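PDB 3HSL: ORF59 from Human herpesvirus 8, which acts as the accessory subunit of the viral DNA polymerase in lytic replication, raising its processivity, probably by keeping the enzyme on its template. Local coordinates for residues V39-G44 against T50-S55; L182-Q187 against V214-D219; S228-L233 against E283-P288; T246-R251 against L274-N279. All blocks are in the same frame, centred on the assembly; numbering follows the deposited sequence.

Contact 1 of 4, residues V39-G44 against T50-S55; sequences VVQVHG and TLSVLS
H43 meets T50 and S52 on an antiparallel beta hairpin, built of strands 39-43 and 49-56, in the PCNA-like fold of the herpesvirus processivity factors. Its imidazole leans across to the partner strand and is met on two sides. Over one face lies T50, whose CB sits 3.8 Å from the centroid of the H43 ring in a CH-pi contact. At the rim, S52 OG is near the ring plane and hydrogen-bonded to H43 NE2 (2.5 Å, a value not to be pressed at this resolution); either atom could be the donor. With chi1 at 56°, CG of H43 is wedged between its own backbone N and carbonyl carbon, and this swings the ring over the strand of T50 and S52.

Q41 shares that side of the hairpin. Its extended chain runs at about a right angle to L54, so that the amide OE1 rests 3.5 Å from L54 CD1, and I155 closes over both residues. V40, V42, L51 and V53 line the reverse side. There V40 CG1 and L51 CD1 meet obliquely at 3.8 Å, with L71 against V42 and L51 and helix 99-103 against V40 and V53.

Six backbone hydrogen bonds hold this register, in the hydrogen-bonded pairs V39-L54, Q41-S52 and H43-T50. Between them, at the non-hydrogen-bonded pairs, CA-H groups point at carbonyls; the nearest of these places V53 CA 3.3 Å from V39 O.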
loop_
_atom_site.group_PDB
_atom_site.type_symbol
_atom_site.label_atom_id
_atom_site.label_comp_id
_atom_site.label_asym_id
_atom_site.label_seq_id
_atom_site.Cartn_x
_atom_site.Cartn_y
_atom_site.Cartn_z
ATOM N N VAL A 39 15.919 -3.336 -4.736
ATOM C CA VAL A 39 16.439 -2.920 -6.021
ATOM C C VAL A 39 16.040 -3.944 -7.054
ATOM O O VAL A 39 16.160 -5.134 -6.806
ATOM C CB VAL A 39 17.976 -2.859 -5.961
ATOM C CG1 VAL A 39 18.571 -2.598 -7.323
ATOM C CG2 VAL A 39 18.426 -1.784 -4.969
ATOM N N VAL A 40 15.560 -3.486 -8.210
ATOM C CA VAL A 40 15.191 -4.386 -9.291
ATOM C C VAL A 40 16.320 -4.329 -10.312
ATOM O O VAL A 40 16.876 -3.243 -10.573
ATOM C CB VAL A 40 13.875 -3.983 -9.997
ATOM C CG1 VAL A 40 13.538 -4.994 -11.109
ATOM C CG2 VAL A 40 12.726 -3.916 -9.020
ATOM N N GLN A 41 16.658 -5.486 -10.889
ATOM C CA GLN A 41 17.719 -5.559 -11.874
ATOM C C GLN A 41 17.365 -6.372 -13.098
ATOM O O GLN A 41 16.624 -7.377 -13.014
ATOM C CB GLN A 41 18.953 -6.227 -11.268
ATOM C CG GLN A 41 19.560 -5.517 -10.088
ATOM C CD GLN A 41 20.706 -6.283 -9.468
ATOM O OE1 GLN A 41 20.691 -7.518 -9.399
ATOM N NE2 GLN A 41 21.712 -5.547 -9.004
ATOM N N VAL A 42 17.918 -5.916 -14.229
ATOM C CA VAL A 42 17.789 -6.568 -15.519
ATOM C C VAL A 42 19.229 -6.748 -15.965
ATOM O O VAL A 42 19.916 -5.773 -16.265
ATOM C CB VAL A 42 16.958 -5.765 -16.514
ATOM C CG1 VAL A 42 17.056 -6.390 -17.905
ATOM C CG2 VAL A 42 15.499 -5.706 -16.044
ATOM N N HIS A 43 19.687 -7.997 -16.011
ATOM C CA HIS A 43 21.084 -8.272 -16.321
ATOM C C HIS A 43 21.326 -9.620 -16.975
ATOM O O HIS A 43 20.467 -10.504 -16.942
ATOM C CB HIS A 43 21.781 -8.319 -14.979
ATOM C CG HIS A 43 21.155 -9.319 -14.069
ATOM N ND1 HIS A 43 21.650 -10.593 -13.917
ATOM C CD2 HIS A 43 20.063 -9.238 -13.267
ATOM C CE1 HIS A 43 20.896 -11.256 -13.057
ATOM N NE2 HIS A 43 19.925 -10.458 -12.647
ATOM N N GLY A 44 22.509 -9.773 -17.564
ATOM C CA GLY A 44 22.888 -11.006 -18.232
ATOM C C GLY A 44 22.974 -10.747 -19.714
ATOM O O GLY A 44 23.198 -9.614 -20.141
ATOM N N THR A 50 18.163 -11.765 -17.148
ATOM C CA THR A 50 17.536 -12.189 -15.929
ATOM C C THR A 50 16.903 -11.020 -15.225
ATOM O O THR A 50 17.404 -9.891 -15.269
ATOM C CB THR A 50 18.560 -12.842 -15.013
ATOM O OG1 THR A 50 19.019 -14.046 -15.631
ATOM C CG2 THR A 50 17.957 -13.197 -13.685
ATOM N N LEU A 51 15.784 -11.316 -14.579
ATOM C CA LEU A 51 15.048 -10.356 -13.815
ATOM C C LEU A 51 15.260 -10.766 -12.370
ATOM O O LEU A 51 14.983 -11.915 -11.978
ATOM C CB LEU A 51 13.567 -10.387 -14.173
ATOM C CG LEU A 51 12.683 -9.481 -13.311
ATOM C CD1 LEU A 51 13.000 -7.984 -13.453
ATOM C CD2 LEU A 51 11.195 -9.748 -13.558
ATOM N N SER A 52 15.755 -9.835 -11.573
ATOM C CA SER A 52 15.982 -10.137 -10.168
ATOM C C SER A 52 15.750 -8.971 -9.254
ATOM O O SER A 52 15.842 -7.822 -9.678
ATOM C CB SER A 52 17.319 -10.827 -9.942
ATOM O OG SER A 52 18.331 -10.228 -10.702
ATOM N N VAL A 53 15.441 -9.286 -7.998
ATOM C CA VAL A 53 15.175 -8.288 -6.969
ATOM C C VAL A 53 16.085 -8.546 -5.793
ATOM O O VAL A 53 16.226 -9.695 -5.352
ATOM C CB VAL A 53 13.775 -8.439 -6.370
ATOM C CG1 VAL A 53 13.464 -7.202 -5.537
ATOM C CG2 VAL A 53 12.736 -8.610 -7.443
ATOM N N LEU A 54 16.694 -7.494 -5.284
ATOM C CA LEU A 54 17.574 -7.576 -4.120
ATOM C C LEU A 54 17.100 -6.597 -3.016
ATOM O O LEU A 54 16.320 -5.693 -3.277
ATOM C CB LEU A 54 19.036 -7.306 -4.525
ATOM C CG LEU A 54 19.867 -8.348 -5.327
ATOM C CD1 LEU A 54 19.191 -8.967 -6.580
ATOM C CD2 LEU A 54 21.271 -7.799 -5.683
ATOM N N SER A 55 17.562 -6.777 -1.786
ATOM C CA SER A 55 17.222 -5.885 -0.687
ATOM C C SER A 55 17.940 -6.380 0.542
ATOM O O SER A 55 18.159 -7.576 0.700
ATOM C CB SER A 55 15.718 -5.837 -0.400
ATOM O OG SER A 55 15.249 -7.063 0.134
#

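Contact 2 of 4, residues L182-Q187 against V214-D219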
loop_
_atom_site.group_PDB
_atom_site.type_symbol
_atom_site.label_atom_id
_atom_site.label_comp_id
_atom_site.label_asym_id
_atom_site.label_seq_id
_atom_site.Cartn_x
_atom_site.Cartn_y
_atom_site.Cartn_z
ATOM N N LEU A 182 14.322 -22.515 14.319
ATOM C CA LEU A 182 13.792 -21.180 14.169
ATOM C C LEU A 182 13.094 -20.776 15.484
ATOM O O LEU A 182 13.293 -19.664 15.975
ATOM C CB LEU A 182 12.823 -21.150 12.995
ATOM C CG LEU A 182 12.556 -19.842 12.254
ATOM C CD1 LEU A 182 11.352 -20.056 11.357
ATOM C CD2 LEU A 182 12.284 -18.684 13.157
ATOM N N LYS A 183 12.286 -21.670 16.053
ATOM C CA LYS A 183 11.573 -21.363 17.301
ATOM C C LYS A 183 12.560 -20.924 18.358
ATOM O O LYS A 183 12.327 -19.946 19.074
ATOM C CB LYS A 183 10.762 -22.562 17.809
ATOM N N TRP A 184 13.664 -21.668 18.430
ATOM C CA TRP A 184 14.752 -21.428 19.368
ATOM C C TRP A 184 15.408 -20.089 19.071
ATOM O O TRP A 184 15.637 -19.294 19.969
ATOM C CB TRP A 184 15.775 -22.563 19.281
ATOM C CG TRP A 184 16.852 -22.473 20.317
ATOM C CD1 TRP A 184 16.802 -22.976 21.581
ATOM C CD2 TRP A 184 18.136 -21.843 20.183
ATOM N NE1 TRP A 184 17.971 -22.702 22.243
ATOM C CE2 TRP A 184 18.808 -22.007 21.410
ATOM C CE3 TRP A 184 18.781 -21.159 19.147
ATOM C CZ2 TRP A 184 20.094 -21.512 21.633
ATOM C CZ3 TRP A 184 20.063 -20.666 19.372
ATOM C CH2 TRP A 184 20.702 -20.847 20.604
ATOM N N LEU A 185 15.708 -19.833 17.807
ATOM C CA LEU A 185 16.326 -18.565 17.461
ATOM C C LEU A 185 15.514 -17.365 17.908
ATOM O O LEU A 185 16.017 -16.528 18.657
ATOM C CB LEU A 185 16.676 -18.473 15.971
ATOM C CG LEU A 185 17.864 -19.293 15.459
ATOM C CD1 LEU A 185 17.957 -19.210 13.953
ATOM C CD2 LEU A 185 19.156 -18.826 16.098
ATOM N N ARG A 186 14.262 -17.280 17.460
ATOM C CA ARG A 186 13.426 -16.132 17.824
ATOM C C ARG A 186 13.140 -15.981 19.314
ATOM O O ARG A 186 12.805 -14.889 19.766
ATOM C CB ARG A 186 12.132 -16.040 17.008
ATOM C CG ARG A 186 11.163 -17.190 17.168
ATOM C CD ARG A 186 9.780 -16.759 16.675
ATOM N NE ARG A 186 9.829 -16.251 15.303
ATOM C CZ ARG A 186 9.576 -16.977 14.218
ATOM N NH1 ARG A 186 9.249 -18.262 14.323
ATOM N NH2 ARG A 186 9.650 -16.414 13.023
ATOM N N GLN A 187 13.265 -17.052 20.088
ATOM C CA GLN A 187 13.011 -16.902 21.506
ATOM C C GLN A 187 14.264 -16.380 22.219
ATOM O O GLN A 187 14.260 -16.178 23.435
ATOM C CB GLN A 187 12.388 -18.157 22.129
ATOM C CG GLN A 187 13.252 -19.387 22.194
ATOM C CD GLN A 187 12.467 -20.621 22.603
ATOM O OE1 GLN A 187 11.277 -20.738 22.314
ATOM N NE2 GLN A 187 13.133 -21.552 23.273
ATOM N N VAL A 214 23.862 -19.106 25.479
ATOM C CA VAL A 214 23.104 -20.340 25.220
ATOM C C VAL A 214 23.410 -20.902 23.840
ATOM O O VAL A 214 23.720 -20.153 22.920
ATOM C CB VAL A 214 21.566 -20.136 25.354
ATOM C CG1 VAL A 214 21.156 -19.977 26.815
ATOM C CG2 VAL A 214 21.071 -18.966 24.482
ATOM N N SER A 215 23.325 -22.217 23.690
ATOM C CA SER A 215 23.634 -22.827 22.407
ATOM C C SER A 215 22.630 -23.853 21.952
ATOM O O SER A 215 21.895 -24.425 22.767
ATOM C CB SER A 215 24.952 -23.588 22.523
ATOM O OG SER A 215 25.993 -22.758 22.991
ATOM N N LYS A 216 22.589 -24.092 20.645
ATOM C CA LYS A 216 21.731 -25.145 20.157
ATOM C C LYS A 216 22.625 -26.056 19.329
ATOM O O LYS A 216 23.334 -25.601 18.430
ATOM C CB LYS A 216 20.534 -24.667 19.352
ATOM C CG LYS A 216 19.517 -25.792 19.224
ATOM C CD LYS A 216 18.284 -25.412 18.447
ATOM C CE LYS A 216 17.124 -26.406 18.704
ATOM N NZ LYS A 216 17.387 -27.853 18.403
ATOM N N ILE A 217 22.577 -27.339 19.650
ATOM C CA ILE A 217 23.361 -28.359 18.980
ATOM C C ILE A 217 22.496 -29.197 18.028
ATOM O O ILE A 217 21.434 -29.681 18.410
ATOM C CB ILE A 217 23.945 -29.364 20.020
ATOM C CG1 ILE A 217 24.635 -28.659 21.200
ATOM C CG2 ILE A 217 24.857 -30.385 19.353
ATOM C CD1 ILE A 217 25.884 -27.883 20.840
ATOM N N ILE A 218 22.949 -29.369 16.793
ATOM C CA ILE A 218 22.239 -30.190 15.822
ATOM C C ILE A 218 23.225 -31.120 15.120
ATOM O O ILE A 218 24.251 -30.669 14.605
ATOM C CB ILE A 218 21.539 -29.343 14.748
ATOM C CG1 ILE A 218 20.515 -28.391 15.381
ATOM C CG2 ILE A 218 20.882 -30.256 13.712
ATOM C CD1 ILE A 218 19.857 -27.454 14.403
ATOM N N ASP A 219 22.934 -32.414 15.093
ATOM C CA ASP A 219 23.824 -33.327 14.389
ATOM C C ASP A 219 23.226 -33.674 13.026
ATOM O O ASP A 219 22.019 -33.554 12.826
ATOM C CB ASP A 219 24.194 -34.568 15.216
ATOM C CG ASP A 219 22.995 -35.395 15.626
ATOM O OD1 ASP A 219 21.850 -34.926 15.483
ATOM O OD2 ASP A 219 23.209 -36.534 16.100
#
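K216, whose backbone is hydrogen-bonded to F209 of the adjacent strand, brings its amide N to 3.7 Å from CZ2 of W184, yet no hydrogen bond crosses between helix and strand. What joins them is the indole of W184, in the last turn of helix 175-186, laid against the side chain of K216. CB of K216 stands almost squarely over the six-membered ring, 3.7 Å from its centroid and 6° off the normal, as a CH-pi contact. Farther along, K216 CD passes 3.8 Å from W184 CG, the two side chains running past each other in opposite directions. The lysine is straight until its last torsion, where a bend (chi4 -57°) leaves NZ pointing away from the aromatic face.

The far rim of the indole reaches the start of strand 214-222. V214 O lies near the ring plane, 3.9 Å from W184 CH2, and V214 CG2 touches W184 CZ2 at the same separation. F180, earlier in the helix, also packs on K216, while L185 turns to helix 254-263, so that this helix end is lodged between a strand and a second helix.

A surface contact of this kind therefore draws on dispersion and the weak acidity of C-H groups. Only the methylene part of the lysine is used over the ring, and with the ammonium group raised well off the face, the pairing is not a cation-pi interaction.

Contact 3 of 4, residues S228-L233 against E283-P288; sequences SGWDGL and EVEGVP
W230, on the loop between strands 214-222 and 241-243, faces V287 and E285 of strand 282-288, and its side chain can be followed outward atom by atom. CB begins 4.0 Å from V287 CG1. At CG the other methyl takes over: CG2 of V287 is centred on one face of the indole, 3.4 Å from the centroid of the five-membered ring and 11° off its normal, and it stays beneath CD2 and CE2 as a CH-pi contact. Beyond this, the pyrrole edge carries NE1, which donates a nearly straight hydrogen bond to E285 OE2 (2.8 Å, 166° at the hydrogen). The acceptor lies close to the ring plane, but the donor meets OE2 from above the carboxylate plane, 65° out of it. At the benzo end, CZ2 of W230 packs on I275 CG1, and R170 and L172 of strand 169-172 also touch the indole.

E285 gets there because its chain is fully extended from the strand, and V287, two residues on, projects to the same side.

Chemically, the contact probably anchors the loop through its indole: the methyl limits how closely the ring can approach the strand, and the N-H bond would restrict how it turns. Since OE2 is approached out of its plane, the bond probably owes more to electrostatic attraction than to lone-pair alignment, and the indole N-H would probably help to keep the carboxylate ionised.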
loop_
_atom_site.group_PDB
_atom_site.type_symbol
_atom_site.label_atom_id
_atom_site.label_comp_id
_atom_site.label_asym_id
_atom_site.label_seq_id
_atom_site.Cartn_x
_atom_site.Cartn_y
_atom_site.Cartn_z
ATOM N N SER A 228 27.247 -32.156 -5.566
ATOM C CA SER A 228 27.352 -30.773 -6.023
ATOM C C SER A 228 26.004 -30.093 -5.883
ATOM O O SER A 228 24.973 -30.648 -6.274
ATOM C CB SER A 228 27.840 -30.705 -7.473
ATOM O OG SER A 228 26.925 -31.338 -8.342
ATOM N N GLY A 229 26.014 -28.887 -5.327
ATOM C CA GLY A 229 24.779 -28.153 -5.118
ATOM C C GLY A 229 23.991 -28.947 -4.103
ATOM O O GLY A 229 24.571 -29.513 -3.179
ATOM N N TRP A 230 22.676 -28.995 -4.269
ATOM C CA TRP A 230 21.832 -29.730 -3.335
ATOM C C TRP A 230 21.420 -31.131 -3.784
ATOM O O TRP A 230 21.070 -31.961 -2.942
ATOM C CB TRP A 230 20.599 -28.913 -2.956
ATOM C CG TRP A 230 20.926 -27.592 -2.324
ATOM C CD1 TRP A 230 20.851 -26.362 -2.908
ATOM C CD2 TRP A 230 21.383 -27.369 -0.985
ATOM N NE1 TRP A 230 21.230 -25.389 -2.020
ATOM C CE2 TRP A 230 21.562 -25.980 -0.831
ATOM C CE3 TRP A 230 21.658 -28.208 0.098
ATOM C CZ2 TRP A 230 22.002 -25.412 0.362
ATOM C CZ3 TRP A 230 22.097 -27.638 1.284
ATOM C CH2 TRP A 230 22.265 -26.253 1.405
ATOM N N ASP A 231 21.457 -31.399 -5.088
ATOM C CA ASP A 231 21.072 -32.724 -5.602
ATOM C C ASP A 231 21.874 -33.808 -4.882
ATOM O O ASP A 231 23.095 -33.698 -4.755
ATOM C CB ASP A 231 21.236 -32.793 -7.124
ATOM C CG ASP A 231 20.334 -31.796 -7.855
ATOM O OD1 ASP A 231 19.328 -31.342 -7.268
ATOM O OD2 ASP A 231 20.620 -31.458 -9.023
ATOM N N GLY A 232 21.193 -34.846 -4.406
ATOM C CA GLY A 232 21.870 -35.920 -3.675
ATOM C C GLY A 232 22.009 -35.631 -2.182
ATOM O O GLY A 232 23.007 -36.002 -1.553
ATOM N N LEU A 233 20.993 -34.964 -1.632
ATOM C CA LEU A 233 20.872 -34.593 -0.220
ATOM C C LEU A 233 19.381 -34.333 0.052
ATOM O O LEU A 233 19.043 -33.525 0.928
ATOM C CB LEU A 233 21.659 -33.316 0.111
ATOM C CG LEU A 233 23.177 -33.077 0.100
ATOM C CD1 LEU A 233 23.478 -31.617 0.381
ATOM C CD2 LEU A 233 23.909 -33.917 1.117
ATOM N N GLU A 283 25.483 -18.457 3.400
ATOM C CA GLU A 283 24.318 -18.259 2.558
ATOM C C GLU A 283 23.142 -19.127 2.976
ATOM O O GLU A 283 23.271 -20.334 3.167
ATOM C CB GLU A 283 24.675 -18.527 1.092
ATOM C CG GLU A 283 23.540 -18.293 0.094
ATOM C CD GLU A 283 23.940 -18.485 -1.391
ATOM O OE1 GLU A 283 24.941 -19.169 -1.702
ATOM O OE2 GLU A 283 23.231 -17.937 -2.269
ATOM N N VAL A 284 21.987 -18.499 3.120
ATOM C CA VAL A 284 20.764 -19.203 3.456
ATOM C C VAL A 284 20.091 -19.344 2.106
ATOM O O VAL A 284 19.723 -18.336 1.509
ATOM C CB VAL A 284 19.888 -18.387 4.408
ATOM C CG1 VAL A 284 18.517 -19.018 4.542
ATOM C CG2 VAL A 284 20.581 -18.250 5.763
ATOM N N GLU A 285 19.930 -20.572 1.618
ATOM C CA GLU A 285 19.322 -20.772 0.304
ATOM C C GLU A 285 18.047 -21.586 0.293
ATOM O O GLU A 285 17.944 -22.623 0.954
ATOM C CB GLU A 285 20.315 -21.410 -0.672
ATOM C CG GLU A 285 19.721 -21.609 -2.048
ATOM C CD GLU A 285 20.701 -22.121 -3.072
ATOM O OE1 GLU A 285 20.451 -21.925 -4.281
ATOM O OE2 GLU A 285 21.725 -22.718 -2.695
ATOM N N GLY A 286 17.080 -21.097 -0.471
ATOM C CA GLY A 286 15.824 -21.769 -0.633
ATOM C C GLY A 286 16.148 -22.960 -1.502
ATOM O O GLY A 286 16.554 -22.807 -2.656
ATOM N N VAL A 287 15.977 -24.154 -0.946
ATOM C CA VAL A 287 16.244 -25.382 -1.668
ATOM C C VAL A 287 14.884 -25.792 -2.192
ATOM O O VAL A 287 13.956 -25.940 -1.400
ATOM C CB VAL A 287 16.896 -26.448 -0.743
ATOM C CG1 VAL A 287 17.060 -27.766 -1.443
ATOM C CG2 VAL A 287 18.244 -25.963 -0.261
ATOM N N PRO A 288 14.754 -25.972 -3.522
ATOM C CA PRO A 288 13.474 -26.355 -4.149
ATOM C C PRO A 288 12.849 -27.613 -3.550
ATOM O O PRO A 288 13.517 -28.637 -3.427
ATOM C CB PRO A 288 13.830 -26.567 -5.629
ATOM C CG PRO A 288 15.289 -26.596 -5.703
ATOM C CD PRO A 288 15.816 -25.808 -4.524
#

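Contact 4 of 4, residues T246-R251 against L274-N279; sequences TDALSR and LIWHSN
A248 and S250 meet the same tryptophan, W276, one over its face and one at its edge. The first contact is apolar. CB of A248 sits over a face of the indole, 3.8 Å from the centroid of the five-membered ring and 18° off its normal, a CH-pi contact displaced toward the rim. CD1 of W276 is the ring atom closest to this methyl, at 3.7 Å, with CG of W276 next at 3.9 Å.

The second is an edge approach. OG of S250 comes in at the edge of the indole, near its plane, and lies 3.1 Å from W276 CD1 and 3.2 Å from W276 NE1. The serine oxygen is turned back beside its own backbone N (chi1 -64°), and that rotation leaves it level with the pyrrole edge, while CB of S250 stays 3.9 Å from W276 NE1. Face and edge of one ring are therefore occupied by residues two apart on a strand, whose side chains emerge on the same side; L249 between them points the other way.

Backbone pairing has no share here, for the nearest CA atoms, those of A248 and W276, are 7.2 Å apart. The indole instead bridges strands that hydrogen-bond to different neighbours. A248 and S250 pair with V200 and V198 of strand 195-201, whose side chains also pack on W276, whereas strand 270-276 runs between strands 169-172 and 282-288, from which T169, L171 and L282 also touch the tryptophan.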
loop_
_atom_site.group_PDB
_atom_site.type_symbol
_atom_site.label_atom_id
_atom_site.label_comp_id
_atom_site.label_asym_id
_atom_site.label_seq_id
_atom_site.Cartn_x
_atom_site.Cartn_y
_atom_site.Cartn_z
ATOM N N THR A 246 36.045 -28.869 6.232
ATOM C CA THR A 246 36.882 -28.156 7.194
ATOM C C THR A 246 35.904 -27.584 8.196
ATOM O O THR A 246 34.775 -27.270 7.837
ATOM C CB THR A 246 37.628 -26.936 6.579
ATOM O OG1 THR A 246 38.205 -27.285 5.320
ATOM C CG2 THR A 246 38.716 -26.402 7.535
ATOM N N ASP A 247 36.321 -27.447 9.446
ATOM C CA ASP A 247 35.455 -26.849 10.425
ATOM C C ASP A 247 35.129 -25.460 9.930
ATOM O O ASP A 247 35.960 -24.805 9.312
ATOM C CB ASP A 247 36.099 -26.810 11.811
ATOM C CG ASP A 247 36.070 -28.155 12.505
ATOM O OD1 ASP A 247 35.797 -29.167 11.839
ATOM O OD2 ASP A 247 36.315 -28.209 13.722
ATOM N N ALA A 248 33.911 -25.019 10.203
ATOM C CA ALA A 248 33.447 -23.706 9.793
ATOM C C ALA A 248 32.966 -22.955 11.020
ATOM O O ALA A 248 32.469 -23.560 11.970
ATOM C CB ALA A 248 32.317 -23.848 8.809
ATOM N N LEU A 249 33.120 -21.639 10.989
ATOM C CA LEU A 249 32.685 -20.752 12.057
ATOM C C LEU A 249 32.282 -19.437 11.423
ATOM O O LEU A 249 33.054 -18.817 10.692
ATOM C CB LEU A 249 33.794 -20.566 13.111
ATOM C CG LEU A 249 33.836 -19.531 14.264
ATOM C CD1 LEU A 249 32.598 -19.390 15.105
ATOM C CD2 LEU A 249 35.018 -19.822 15.173
ATOM N N SER A 250 31.063 -19.017 11.704
ATOM C CA SER A 250 30.561 -17.760 11.189
ATOM C C SER A 250 29.862 -17.055 12.306
ATOM O O SER A 250 29.273 -17.693 13.160
ATOM C CB SER A 250 29.559 -17.978 10.068
ATOM O OG SER A 250 30.176 -18.598 8.957
ATOM N N ARG A 251 29.936 -15.733 12.302
ATOM C CA ARG A 251 29.232 -14.936 13.292
ATOM C C ARG A 251 28.439 -13.867 12.548
ATOM O O ARG A 251 28.944 -12.809 12.165
ATOM C CB ARG A 251 30.112 -14.422 14.442
ATOM C CG ARG A 251 31.380 -13.719 14.114
ATOM C CD ARG A 251 32.005 -13.187 15.415
ATOM N NE ARG A 251 32.191 -14.237 16.418
ATOM C CZ ARG A 251 33.298 -14.966 16.564
ATOM N NH1 ARG A 251 34.347 -14.772 15.772
ATOM N NH2 ARG A 251 33.363 -15.897 17.509
ATOM N N LEU A 274 21.761 -24.074 4.441
ATOM C CA LEU A 274 22.873 -23.210 4.816
ATOM C C LEU A 274 24.120 -23.615 4.063
ATOM O O LEU A 274 24.407 -24.801 3.953
ATOM C CB LEU A 274 23.167 -23.302 6.307
ATOM C CG LEU A 274 22.031 -23.087 7.302
ATOM C CD1 LEU A 274 22.612 -23.066 8.718
ATOM C CD2 LEU A 274 21.302 -21.792 7.025
ATOM N N ILE A 275 24.862 -22.635 3.545
ATOM C CA ILE A 275 26.088 -22.912 2.808
ATOM C C ILE A 275 27.169 -21.969 3.334
ATOM O O ILE A 275 26.931 -20.771 3.479
ATOM C CB ILE A 275 25.925 -22.629 1.297
ATOM C CG1 ILE A 275 24.518 -22.997 0.796
ATOM C CG2 ILE A 275 27.038 -23.282 0.509
ATOM C CD1 ILE A 275 24.225 -22.598 -0.642
ATOM N N TRP A 276 28.349 -22.516 3.618
ATOM C CA TRP A 276 29.485 -21.744 4.102
ATOM C C TRP A 276 30.460 -21.531 2.977
ATOM O O TRP A 276 31.207 -22.440 2.603
ATOM C CB TRP A 276 30.212 -22.436 5.265
ATOM C CG TRP A 276 29.572 -22.289 6.591
ATOM C CD1 TRP A 276 29.913 -21.392 7.565
ATOM C CD2 TRP A 276 28.476 -23.049 7.110
ATOM N NE1 TRP A 276 29.097 -21.548 8.662
ATOM C CE2 TRP A 276 28.207 -22.559 8.407
ATOM C CE3 TRP A 276 27.693 -24.103 6.605
ATOM C CZ2 TRP A 276 27.195 -23.081 9.202
ATOM C CZ3 TRP A 276 26.687 -24.622 7.392
ATOM C CH2 TRP A 276 26.444 -24.112 8.680
ATOM N N HIS A 277 30.456 -20.324 2.434
ATOM C CA HIS A 277 31.356 -20.007 1.345
ATOM C C HIS A 277 32.767 -19.712 1.811
ATOM O O HIS A 277 32.994 -19.166 2.899
ATOM C CB HIS A 277 30.807 -18.864 0.501
ATOM C CG HIS A 277 29.526 -19.204 -0.173
ATOM N ND1 HIS A 277 29.480 -19.875 -1.375
ATOM C CD2 HIS A 277 28.241 -18.971 0.182
ATOM C CE1 HIS A 277 28.220 -20.042 -1.734
ATOM N NE2 HIS A 277 27.449 -19.502 -0.805
ATOM N N SER A 278 33.712 -20.088 0.961
ATOM C CA SER A 278 35.127 -19.878 1.210
ATOM C C SER A 278 35.397 -18.406 1.565
ATOM O O SER A 278 36.303 -18.103 2.356
ATOM C CB SER A 278 35.919 -20.275 -0.043
ATOM O OG SER A 278 37.299 -19.998 0.101
ATOM N N ASN A 279 34.603 -17.507 0.977
ATOM C CA ASN A 279 34.751 -16.071 1.199
ATOM C C ASN A 279 33.985 -15.457 2.392
ATOM O O ASN A 279 33.200 -14.530 2.204
ATOM C CB ASN A 279 34.505 -15.294 -0.116
ATOM C CG ASN A 279 33.102 -15.523 -0.718
ATOM O OD1 ASN A 279 32.848 -15.130 -1.857
ATOM N ND2 ASN A 279 32.199 -16.149 0.037
#

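Contact 1 is the one made of backbone pairing, a buried hairpin on the opposite side of the chain's centre from the other three. Those three each hang on one tryptophan taking an aliphatic group over its face, and differ in what reaches the edge: a backbone carbonyl in surface contact 2, a carboxylate in partly buried contact 3, a serine hydroxyl in buried contact 4. Contacts 3 and 4 share adjoining strands, 282-288 and 270-276, and touch directly: H277 NE2 probably hydrogen-bonds E283 OE1. Contact 2 stays separate, its nearest atoms about 8 Å from contact 4.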